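LbaCas13a H328A (C2c2) (PDB 5WLH) binds and probably processes CRISPR guide RNA and, as an A-cleaving Cas13a nuclease, uses that guide to target and cut RNA. Local coordinates at residues M639-F643 against L660-Y665; D667-R671 against I960-A965; W906-R911 against V966-S970. All coordinates share one frame; numbering follows the deposited sequence.

Interaction 1: residues M639-F643 against L660-Y665. With nucleotides of chain B.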
loop_
_atom_site.group_PDB
_atom_site.type_symbol
_atom_site.label_atom_id
_atom_site.label_comp_id
_atom_site.label_asym_id
_atom_site.label_seq_id
_atom_site.Cartn_x
_atom_site.Cartn_y
_atom_site.Cartn_z
ATOM N N MET A 639 18.538 -27.504 -6.440
ATOM C CA MET A 639 17.214 -27.973 -6.056
ATOM C C MET A 639 17.276 -29.389 -5.492
ATOM O O MET A 639 16.578 -29.706 -4.521
ATOM C CB MET A 639 16.256 -27.888 -7.244
ATOM C CG MET A 639 15.996 -26.449 -7.733
ATOM S SD MET A 639 15.716 -25.261 -6.399
ATOM C CE MET A 639 14.119 -25.804 -5.807
ATOM N N LYS A 640 18.118 -30.252 -6.074
ATOM C CA LYS A 640 18.276 -31.592 -5.506
ATOM C C LYS A 640 18.967 -31.523 -4.147
ATOM O O LYS A 640 18.625 -32.277 -3.231
ATOM C CB LYS A 640 19.046 -32.500 -6.476
ATOM C CG LYS A 640 20.473 -32.835 -6.032
ATOM C CD LYS A 640 21.213 -33.727 -7.013
ATOM C CE LYS A 640 22.709 -33.693 -6.731
ATOM N NZ LYS A 640 23.002 -33.822 -5.273
ATOM N N ASP A 641 19.920 -30.602 -3.988
ATOM C CA ASP A 641 20.580 -30.436 -2.699
ATOM C C ASP A 641 19.607 -29.981 -1.620
ATOM O O ASP A 641 19.780 -30.335 -0.451
ATOM C CB ASP A 641 21.735 -29.442 -2.817
ATOM C CG ASP A 641 22.966 -30.056 -3.446
ATOM O OD1 ASP A 641 22.938 -31.280 -3.736
ATOM O OD2 ASP A 641 23.948 -29.311 -3.661
ATOM N N LYS A 642 18.569 -29.218 -1.981
ATOM C CA LYS A 642 17.574 -28.845 -0.970
ATOM C C LYS A 642 16.771 -30.047 -0.496
ATOM O O LYS A 642 16.357 -30.091 0.669
ATOM C CB LYS A 642 16.627 -27.774 -1.514
ATOM C CG LYS A 642 17.338 -26.502 -1.913
ATOM C CD LYS A 642 16.354 -25.430 -2.340
ATOM C CE LYS A 642 15.738 -24.781 -1.114
ATOM N NZ LYS A 642 14.934 -23.573 -1.490
ATOM N N PHE A 643 16.516 -31.018 -1.379
ATOM C CA PHE A 643 15.958 -32.288 -0.918
ATOM C C PHE A 643 16.887 -32.929 0.109
ATOM O O PHE A 643 16.458 -33.337 1.196
ATOM C CB PHE A 643 15.736 -33.233 -2.100
ATOM C CG PHE A 643 14.355 -33.160 -2.700
ATOM C CD1 PHE A 643 13.684 -31.948 -2.802
ATOM C CD2 PHE A 643 13.738 -34.305 -3.192
ATOM C CE1 PHE A 643 12.420 -31.877 -3.370
ATOM C CE2 PHE A 643 12.472 -34.246 -3.753
ATOM C CZ PHE A 643 11.811 -33.018 -3.852
ATOM N N LEU A 660 10.292 -37.727 -8.167
ATOM C CA LEU A 660 9.688 -36.467 -7.738
ATOM C C LEU A 660 10.500 -35.272 -8.235
ATOM O O LEU A 660 9.941 -34.316 -8.783
ATOM C CB LEU A 660 9.567 -36.443 -6.209
ATOM C CG LEU A 660 8.948 -35.186 -5.573
ATOM C CD1 LEU A 660 7.580 -34.910 -6.163
ATOM C CD2 LEU A 660 8.826 -35.355 -4.078
ATOM N N LEU A 661 11.822 -35.316 -8.048
ATOM C CA LEU A 661 12.688 -34.218 -8.472
ATOM C C LEU A 661 12.486 -33.891 -9.941
ATOM O O LEU A 661 12.364 -32.717 -10.323
ATOM C CB LEU A 661 14.151 -34.575 -8.213
ATOM C CG LEU A 661 14.687 -34.451 -6.796
ATOM C CD1 LEU A 661 16.005 -35.205 -6.689
ATOM C CD2 LEU A 661 14.847 -32.975 -6.399
ATOM N N ILE A 662 12.453 -34.925 -10.786
ATOM C CA ILE A 662 12.255 -34.693 -12.209
ATOM C C ILE A 662 10.877 -34.097 -12.457
ATOM O O ILE A 662 10.728 -33.157 -13.243
ATOM C CB ILE A 662 12.469 -35.999 -13.002
ATOM C CG1 ILE A 662 13.929 -36.441 -12.885
ATOM C CG2 ILE A 662 12.088 -35.807 -14.457
ATOM C CD1 ILE A 662 14.181 -37.845 -13.408
ATOM N N ASP A 663 9.850 -34.618 -11.776
ATOM C CA ASP A 663 8.502 -34.070 -11.930
ATOM C C ASP A 663 8.456 -32.592 -11.565
ATOM O O ASP A 663 7.831 -31.791 -12.271
ATOM C CB ASP A 663 7.517 -34.823 -11.044
ATOM C CG ASP A 663 7.206 -36.214 -11.551
ATOM O OD1 ASP A 663 7.623 -36.576 -12.679
ATOM O OD2 ASP A 663 6.537 -36.943 -10.795
ATOM N N LEU A 664 9.100 -32.212 -10.461
ATOM C CA LEU A 664 8.961 -30.849 -9.957
ATOM C C LEU A 664 9.768 -29.843 -10.765
ATOM O O LEU A 664 9.331 -28.700 -10.931
ATOM C CB LEU A 664 9.376 -30.778 -8.487
ATOM C CG LEU A 664 8.506 -31.583 -7.504
ATOM C CD1 LEU A 664 8.832 -31.220 -6.073
ATOM C CD2 LEU A 664 7.007 -31.397 -7.776
ATOM N N TYR A 665 10.931 -30.238 -11.286
ATOM C CA TYR A 665 11.893 -29.263 -11.775
ATOM C C TYR A 665 12.217 -29.399 -13.258
ATOM O O TYR A 665 13.060 -28.641 -13.758
ATOM C CB TYR A 665 13.165 -29.347 -10.929
ATOM C CG TYR A 665 12.853 -29.175 -9.454
ATOM C CD1 TYR A 665 12.033 -28.133 -9.022
ATOM C CD2 TYR A 665 13.352 -30.053 -8.501
ATOM C CE1 TYR A 665 11.726 -27.977 -7.678
ATOM C CE2 TYR A 665 13.042 -29.905 -7.152
ATOM C CZ TYR A 665 12.237 -28.864 -6.749
ATOM O OH TYR A 665 11.925 -28.710 -5.412
ATOM P P A B 36 12.693 -22.335 1.081
ATOM O OP1 A B 36 13.651 -23.415 0.756
ATOM O OP2 A B 36 11.259 -22.474 0.753
ATOM O "O5'" A B 36 12.768 -21.995 2.623
ATOM C "C5'" A B 36 12.391 -22.962 3.587
ATOM C "C4'" A B 36 13.403 -23.030 4.699
ATOM O "O4'" A B 36 14.697 -23.428 4.171
ATOM C "C3'" A B 36 13.647 -21.733 5.439
ATOM O "O3'" A B 36 14.092 -22.119 6.740
ATOM C "C2'" A B 36 14.814 -21.135 4.650
ATOM O "O2'" A B 36 15.541 -20.136 5.327
ATOM C "C1'" A B 36 15.645 -22.388 4.394
ATOM N N9 A B 36 16.511 -22.378 3.221
ATOM C C8 A B 36 16.280 -21.889 1.957
ATOM N N7 A B 36 17.262 -22.137 1.122
ATOM C C5 A B 36 18.179 -22.863 1.879
ATOM C C6 A B 36 19.433 -23.432 1.578
ATOM N N6 A B 36 20.010 -23.350 0.374
ATOM N N1 A B 36 20.082 -24.090 2.569
ATOM C C2 A B 36 19.508 -24.176 3.773
ATOM N N3 A B 36 18.335 -23.687 4.169
ATOM C C4 A B 36 17.718 -23.033 3.164
HETATM O O HOH W 1 14.015 -28.758 -3.645
#
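Phe643 and Leu661 run alongside each other in opposite senses, and methyl CD2 of Leu661 ends up squarely over one face of the Phe643 ring, 3.6 Å from its centroid and only 9° off the normal, a close CH-pi contact. Leu660 comes to the same ring at its edge, with CD2 3.8 Å from Phe643 CZ, and Leu664 CD1 lies near the ring plane too. With Tyr665 these leucines form the hole into which Phe643 fits as a knob. The Tyr665 ring is itself clamped: CB of its own neighbour Leu664 covers one face, while Met639 CB lies over the opposite face, displaced toward the rim. Met639 crosses the tyrosine at about a right angle, and its chain, bent at its second and third torsions, folds back so that CE reaches Tyr665 CZ at 3.7 Å; SD stands farther above the ring, a Met-aromatic contact. A water donates to both Met639 O and Tyr665 OH, the latter at 2.7 Å, and Glu726 also bonds that hydroxyl. Lys642 NZ grips OP1 of A36 of chain B at 2.6 Å. The 639-643 and 660-665 segments run at 134° to each other, and helix 709-732 packs against both.

Interaction 2: residues D667-R671 against I960-A965. With nucleotides of chain B.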
loop_
_atom_site.group_PDB
_atom_site.type_symbol
_atom_site.label_atom_id
_atom_site.label_comp_id
_atom_site.label_asym_id
_atom_site.label_seq_id
_atom_site.Cartn_x
_atom_site.Cartn_y
_atom_site.Cartn_z
ATOM N N ASP A 667 10.372 -28.494 -15.710
ATOM C CA ASP A 667 9.941 -27.256 -16.339
ATOM C C ASP A 667 9.930 -26.152 -15.303
ATOM O O ASP A 667 9.553 -26.380 -14.151
ATOM C CB ASP A 667 8.548 -27.389 -16.961
ATOM C CG ASP A 667 8.452 -28.561 -17.913
ATOM O OD1 ASP A 667 9.372 -28.717 -18.744
ATOM O OD2 ASP A 667 7.468 -29.320 -17.821
ATOM N N ASN A 668 10.357 -24.961 -15.708
ATOM C CA ASN A 668 10.212 -23.810 -14.827
ATOM C C ASN A 668 8.729 -23.533 -14.622
ATOM O O ASN A 668 7.941 -23.575 -15.570
ATOM C CB ASN A 668 10.921 -22.596 -15.421
ATOM C CG ASN A 668 12.431 -22.692 -15.287
ATOM O OD1 ASN A 668 12.942 -23.372 -14.391
ATOM N ND2 ASN A 668 13.152 -22.017 -16.176
ATOM N N VAL A 669 8.346 -23.280 -13.373
ATOM C CA VAL A 669 6.952 -23.093 -12.987
ATOM C C VAL A 669 6.729 -21.612 -12.701
ATOM O O VAL A 669 7.444 -21.019 -11.886
ATOM C CB VAL A 669 6.591 -23.954 -11.768
ATOM C CG1 VAL A 669 5.150 -23.716 -11.356
ATOM C CG2 VAL A 669 6.846 -25.433 -12.078
ATOM N N GLU A 670 5.778 -21.012 -13.409
ATOM C CA GLU A 670 5.346 -19.640 -13.155
ATOM C C GLU A 670 4.165 -19.678 -12.193
ATOM O O GLU A 670 3.077 -20.133 -12.556
ATOM C CB GLU A 670 4.957 -18.961 -14.461
ATOM C CG GLU A 670 4.678 -17.485 -14.343
ATOM C CD GLU A 670 4.555 -16.842 -15.710
ATOM O OE1 GLU A 670 4.623 -17.597 -16.703
ATOM O OE2 GLU A 670 4.400 -15.602 -15.801
ATOM N N ARG A 671 4.376 -19.218 -10.967
ATOM C CA ARG A 671 3.311 -19.235 -9.984
ATOM C C ARG A 671 2.312 -18.120 -10.220
ATOM O O ARG A 671 2.681 -17.000 -10.581
ATOM C CB ARG A 671 3.877 -19.094 -8.585
ATOM C CG ARG A 671 4.539 -20.333 -8.120
ATOM C CD ARG A 671 4.893 -20.166 -6.682
ATOM N NE ARG A 671 6.026 -21.001 -6.352
ATOM C CZ ARG A 671 6.645 -20.954 -5.186
ATOM N NH1 ARG A 671 6.198 -20.120 -4.248
ATOM N NH2 ARG A 671 7.689 -21.742 -4.962
ATOM N N ILE A 960 6.983 -11.798 -19.549
ATOM C CA ILE A 960 6.867 -11.901 -18.097
ATOM C C ILE A 960 7.300 -13.278 -17.615
ATOM O O ILE A 960 7.894 -13.409 -16.536
ATOM C CB ILE A 960 5.435 -11.570 -17.648
ATOM C CG1 ILE A 960 5.175 -10.073 -17.818
ATOM C CG2 ILE A 960 5.218 -11.998 -16.166
ATOM C CD1 ILE A 960 3.704 -9.701 -17.800
ATOM N N THR A 961 7.016 -14.327 -18.401
ATOM C CA THR A 961 7.444 -15.677 -18.022
ATOM C C THR A 961 8.964 -15.768 -17.904
ATOM O O THR A 961 9.480 -16.482 -17.043
ATOM C CB THR A 961 6.909 -16.710 -19.024
ATOM O OG1 THR A 961 5.478 -16.634 -19.063
ATOM C CG2 THR A 961 7.308 -18.135 -18.618
ATOM N N ASP A 962 9.702 -15.045 -18.758
ATOM C CA ASP A 962 11.155 -15.022 -18.628
ATOM C C ASP A 962 11.588 -14.226 -17.410
ATOM O O ASP A 962 12.510 -14.635 -16.695
ATOM C CB ASP A 962 11.807 -14.431 -19.874
ATOM C CG ASP A 962 11.713 -15.354 -21.069
ATOM O OD1 ASP A 962 11.428 -16.561 -20.876
ATOM O OD2 ASP A 962 11.920 -14.864 -22.189
ATOM N N VAL A 963 10.960 -13.072 -17.180
ATOM C CA VAL A 963 11.288 -12.280 -16.001
ATOM C C VAL A 963 11.058 -13.101 -14.757
ATOM O O VAL A 963 11.878 -13.110 -13.832
ATOM C CB VAL A 963 10.461 -10.988 -15.962
ATOM C CG1 VAL A 963 10.837 -10.186 -14.709
ATOM C CG2 VAL A 963 10.742 -10.173 -17.210
ATOM N N ASP A 964 9.909 -13.781 -14.717
ATOM C CA ASP A 964 9.565 -14.655 -13.611
ATOM C C ASP A 964 10.660 -15.677 -13.359
ATOM O O ASP A 964 11.150 -15.811 -12.233
ATOM C CB ASP A 964 8.226 -15.327 -13.895
ATOM C CG ASP A 964 7.657 -16.028 -12.676
ATOM O OD1 ASP A 964 8.206 -17.085 -12.288
ATOM O OD2 ASP A 964 6.677 -15.515 -12.083
ATOM N N ALA A 965 11.079 -16.390 -14.412
ATOM C CA ALA A 965 12.088 -17.427 -14.247
ATOM C C ALA A 965 13.397 -16.840 -13.752
ATOM O O ALA A 965 14.099 -17.459 -12.950
ATOM C CB ALA A 965 12.302 -18.154 -15.574
ATOM P P U B 35 8.881 -20.269 -1.726
ATOM O OP1 U B 35 8.305 -19.378 -2.758
ATOM O OP2 U B 35 9.146 -21.651 -2.194
ATOM O "O5'" U B 35 10.215 -19.663 -1.130
ATOM C "C5'" U B 35 11.442 -19.758 -1.818
ATOM C "C4'" U B 35 12.536 -19.201 -0.957
ATOM O "O4'" U B 35 12.288 -17.798 -0.706
ATOM C "C3'" U B 35 12.613 -19.810 0.429
ATOM O "O3'" U B 35 13.317 -21.031 0.402
ATOM C "C2'" U B 35 13.300 -18.723 1.242
ATOM O "O2'" U B 35 14.706 -18.790 1.083
ATOM C "C1'" U B 35 12.776 -17.443 0.566
ATOM N N1 U B 35 11.673 -16.840 1.343
ATOM C C2 U B 35 12.051 -16.036 2.394
ATOM O O2 U B 35 13.213 -15.795 2.661
ATOM N N3 U B 35 11.018 -15.505 3.109
ATOM C C4 U B 35 9.672 -15.715 2.901
ATOM O O4 U B 35 8.874 -15.168 3.665
ATOM C C5 U B 35 9.355 -16.569 1.801
ATOM C C6 U B 35 10.346 -17.093 1.070
ATOM P P A B 34 3.393 -17.955 -2.453
ATOM O OP1 A B 34 4.019 -18.040 -3.803
ATOM O OP2 A B 34 2.230 -18.844 -2.089
ATOM O "O5'" A B 34 4.431 -18.071 -1.264
ATOM C "C5'" A B 34 5.737 -17.521 -1.371
ATOM C "C4'" A B 34 6.715 -18.216 -0.453
ATOM O "O4'" A B 34 6.504 -17.787 0.925
ATOM C "C3'" A B 34 6.630 -19.753 -0.452
ATOM O "O3'" A B 34 7.940 -20.303 -0.424
ATOM C "C2'" A B 34 5.943 -20.058 0.881
ATOM O "O2'" A B 34 6.255 -21.320 1.432
ATOM C "C1'" A B 34 6.464 -18.923 1.761
ATOM N N9 A B 34 5.635 -18.674 2.946
ATOM C C8 A B 34 4.336 -18.257 3.074
ATOM N N7 A B 34 3.927 -18.199 4.321
ATOM C C5 A B 34 5.017 -18.623 5.064
ATOM C C6 A B 34 5.241 -18.795 6.442
ATOM N N6 A B 34 4.331 -18.556 7.393
ATOM N N1 A B 34 6.457 -19.237 6.836
ATOM C C2 A B 34 7.383 -19.490 5.899
ATOM N N3 A B 34 7.288 -19.366 4.576
ATOM C C4 A B 34 6.072 -18.919 4.224
HETATM O O HOH W 2 6.976 -18.001 -10.254
HETATM O O HOH W 3 9.308 -19.147 -13.369
HETATM O O HOH W 4 4.524 -14.408 -13.528
#
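The carboxylates of Glu670 and Asp964 come side by side with their planes 49° apart, and Thr961 OG1 donates to Glu670 OE1 at 2.7 Å, meeting it on the syn side but 22° out of the carboxylate plane. The other flat group, the guanidinium of Arg671, turns away from the helix and takes phosphates at its edge: A34 OP1 and U35 OP1 of chain B lie near its plane. Arg671 NH1 donates to both, at 2.7 Å to U35 OP1, while NH2 makes an almost straight bond (179°) to U35 OP2. Tyr729 adds a cation-pi contact to this arginine. The 667-671 segment is an irregular linker following helix 654-665, beside the N-terminal part of helix 960-974; Glu670 points to the helix while the next residue, Arg671, holds the RNA backbone. Glu670 reaches the helix because its CG stands anti to the backbone N and the chain then runs extended, passing Glu670 CG beside Asp964 OD2 at 3.6 Å. Glu670 OE2 lies 4.4 Å from Asp964 OD2, a like-charge approach probably eased by Lys929, which forms a salt bridge with Glu670 OE2, and by a water that donates to both oxygens; His926 adds a weak hydrogen bond to Asp964 OD2. Two further waters donate to Asp964 OD1, at 2.5 and 2.6 Å; both also donate to Val669 O, one of them weakly, and that one accepts from Arg671 N. Through this water Asp964 probably helps position the backbone from which the phosphate-binding side chain springs. Earlier in the segment, Asn668 ND2 lies 4.0 Å from Ala965 CB.

Interaction 3: residues W906-R911 against V966-S970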
loop_
_atom_site.group_PDB
_atom_site.type_symbol
_atom_site.label_atom_id
_atom_site.label_comp_id
_atom_site.label_asym_id
_atom_site.label_seq_id
_atom_site.Cartn_x
_atom_site.Cartn_y
_atom_site.Cartn_z
ATOM N N TRP A 906 16.838 -7.359 -14.924
ATOM C CA TRP A 906 16.037 -8.081 -13.934
ATOM C C TRP A 906 16.892 -9.090 -13.193
ATOM O O TRP A 906 16.741 -9.289 -11.983
ATOM C CB TRP A 906 14.867 -8.801 -14.602
ATOM C CG TRP A 906 13.802 -7.890 -15.036
ATOM C CD1 TRP A 906 13.591 -7.423 -16.300
ATOM C CD2 TRP A 906 12.784 -7.309 -14.215
ATOM N NE1 TRP A 906 12.499 -6.587 -16.319
ATOM C CE2 TRP A 906 11.982 -6.505 -15.051
ATOM C CE3 TRP A 906 12.471 -7.393 -12.855
ATOM C CZ2 TRP A 906 10.894 -5.780 -14.572
ATOM C CZ3 TRP A 906 11.383 -6.681 -12.382
ATOM C CH2 TRP A 906 10.608 -5.887 -13.238
ATOM N N TYR A 907 17.786 -9.750 -13.920
ATOM C CA TYR A 907 18.707 -10.695 -13.316
ATOM C C TYR A 907 19.557 -10.042 -12.241
ATOM O O TYR A 907 19.529 -10.459 -11.077
ATOM C CB TYR A 907 19.588 -11.295 -14.406
ATOM C CG TYR A 907 20.708 -12.151 -13.884
ATOM C CD1 TYR A 907 20.492 -13.084 -12.870
ATOM C CD2 TYR A 907 21.981 -12.058 -14.441
ATOM C CE1 TYR A 907 21.537 -13.880 -12.403
ATOM C CE2 TYR A 907 23.018 -12.843 -13.992
ATOM C CZ TYR A 907 22.795 -13.764 -12.982
ATOM O OH TYR A 907 23.841 -14.552 -12.540
ATOM N N ILE A 908 20.349 -9.034 -12.616
ATOM C CA ILE A 908 21.295 -8.465 -11.659
ATOM C C ILE A 908 20.562 -7.794 -10.501
ATOM O O ILE A 908 20.963 -7.933 -9.343
ATOM C CB ILE A 908 22.258 -7.496 -12.365
ATOM C CG1 ILE A 908 23.130 -8.278 -13.358
ATOM C CG2 ILE A 908 23.132 -6.749 -11.350
ATOM C CD1 ILE A 908 23.979 -9.391 -12.671
ATOM N N VAL A 909 19.485 -7.053 -10.780
ATOM C CA VAL A 909 18.789 -6.377 -9.684
ATOM C C VAL A 909 18.223 -7.400 -8.702
ATOM O O VAL A 909 18.452 -7.301 -7.492
ATOM C CB VAL A 909 17.703 -5.427 -10.221
ATOM C CG1 VAL A 909 16.794 -4.945 -9.079
ATOM C CG2 VAL A 909 18.363 -4.226 -10.860
ATOM N N SER A 910 17.510 -8.415 -9.204
ATOM C CA SER A 910 16.916 -9.380 -8.277
ATOM C C SER A 910 17.990 -10.211 -7.594
ATOM O O SER A 910 17.838 -10.589 -6.425
ATOM C CB SER A 910 15.925 -10.294 -8.997
ATOM O OG SER A 910 16.579 -11.149 -9.921
ATOM N N ARG A 911 19.096 -10.461 -8.294
ATOM C CA ARG A 911 20.129 -11.337 -7.757
ATOM C C ARG A 911 20.823 -10.720 -6.552
ATOM O O ARG A 911 21.339 -11.452 -5.703
ATOM C CB ARG A 911 21.149 -11.666 -8.855
ATOM C CG ARG A 911 22.121 -12.777 -8.486
ATOM C CD ARG A 911 21.436 -14.111 -8.303
ATOM N NE ARG A 911 22.432 -15.147 -8.025
ATOM C CZ ARG A 911 22.865 -15.474 -6.806
ATOM N NH1 ARG A 911 22.385 -14.871 -5.721
ATOM N NH2 ARG A 911 23.782 -16.417 -6.674
ATOM N N VAL A 966 13.747 -15.644 -14.228
ATOM C CA VAL A 966 14.989 -15.020 -13.793
ATOM C C VAL A 966 14.917 -14.669 -12.317
ATOM O O VAL A 966 15.839 -14.962 -11.545
ATOM C CB VAL A 966 15.284 -13.774 -14.637
ATOM C CG1 VAL A 966 16.380 -12.993 -13.992
ATOM C CG2 VAL A 966 15.680 -14.183 -16.071
ATOM N N ILE A 967 13.839 -13.997 -11.909
ATOM C CA ILE A 967 13.726 -13.628 -10.501
ATOM C C ILE A 967 13.689 -14.873 -9.634
ATOM O O ILE A 967 14.321 -14.925 -8.578
ATOM C CB ILE A 967 12.494 -12.748 -10.257
ATOM C CG1 ILE A 967 12.561 -11.475 -11.093
ATOM C CG2 ILE A 967 12.421 -12.374 -8.759
ATOM C CD1 ILE A 967 11.373 -10.544 -10.847
ATOM N N ASP A 968 12.935 -15.889 -10.069
ATOM C CA ASP A 968 12.856 -17.146 -9.331
ATOM C C ASP A 968 14.234 -17.771 -9.165
ATOM O O ASP A 968 14.558 -18.311 -8.093
ATOM C CB ASP A 968 11.902 -18.101 -10.047
ATOM C CG ASP A 968 11.885 -19.488 -9.423
ATOM O OD1 ASP A 968 11.123 -19.697 -8.462
ATOM O OD2 ASP A 968 12.648 -20.364 -9.892
ATOM N N LEU A 969 15.070 -17.686 -10.206
ATOM C CA LEU A 969 16.447 -18.157 -10.088
ATOM C C LEU A 969 17.170 -17.400 -8.986
ATOM O O LEU A 969 17.852 -18.005 -8.153
ATOM C CB LEU A 969 17.173 -18.025 -11.434
ATOM C CG LEU A 969 18.684 -18.275 -11.407
ATOM C CD1 LEU A 969 19.155 -19.071 -12.631
ATOM C CD2 LEU A 969 19.468 -16.956 -11.300
ATOM N N SER A 970 16.964 -16.079 -8.914
ATOM C CA SER A 970 17.563 -15.289 -7.846
ATOM C C SER A 970 17.023 -15.682 -6.474
ATOM O O SER A 970 17.795 -15.819 -5.517
ATOM C CB SER A 970 17.329 -13.798 -8.111
ATOM O OG SER A 970 18.154 -13.366 -9.168
#
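Two nearly parallel helices, 901-911 and 960-974, pack here in the largely helical Cas13a fold, their short segments crossing at -29° with axes 8.5 Å apart. Small residues allow the approach: Ser910 and Ser970 face one another, and Ser970 OG donates to Ser910 OG at 2.8 Å. Ser910 OG in turn donates to Trp906 O, since chi1 of 67° sets OG between the backbone N and the carbonyl carbon; Trp906 O also takes the backbone N-H of Ser910, from the opposite face of its carbonyl plane. With the Ser910 hydroxyl gone, as in an alanine, the buried Ser970 OG is likely to lose its acceptor and Trp906 O one of its two donors. Apolar groups close the rest. Val966 CG1 presses on Tyr907 CA at 3.3 Å, and Ile967 CD1 meets the indole obliquely at Trp906 CE3. Leu969 CD2 approaches the same tyrosine, 3.9 Å from Tyr907 CE1. The polar ends of Tyr907 and Arg911 turn to Glu631 of helix 621-632, which takes both Tyr907 OH and Arg911 NE. The aliphatic part of Arg911 stays with the serine: its CD lies 3.5 Å from Ser970 OG.

How the interactions relate
Interactions 1 and 3 are buried helix-helix contacts, but the first is built on aromatic rings and leucines with axes 11.0 Å apart, whereas in interaction 3 a serine pair probably permits a closer approach, with aliphatic and aromatic groups beside it. Interaction 2 is only partly buried, and carboxylates, waters and a hydroxyl replace the apolar filling. It shares helix 960-974 with interaction 3, and the two touch where Val963 CG1 lies 3.5 Å from Trp906 CD2. Interactions 1 and 2 also touch lightly, Leu664 against Val669. Lys642 holds the phosphate of A36 and Arg671 those of A34 and U35, together spanning three consecutive nucleotides of chain B; interaction 3 comes no nearer the RNA than about 6 Å, nearest atom to nearest atom.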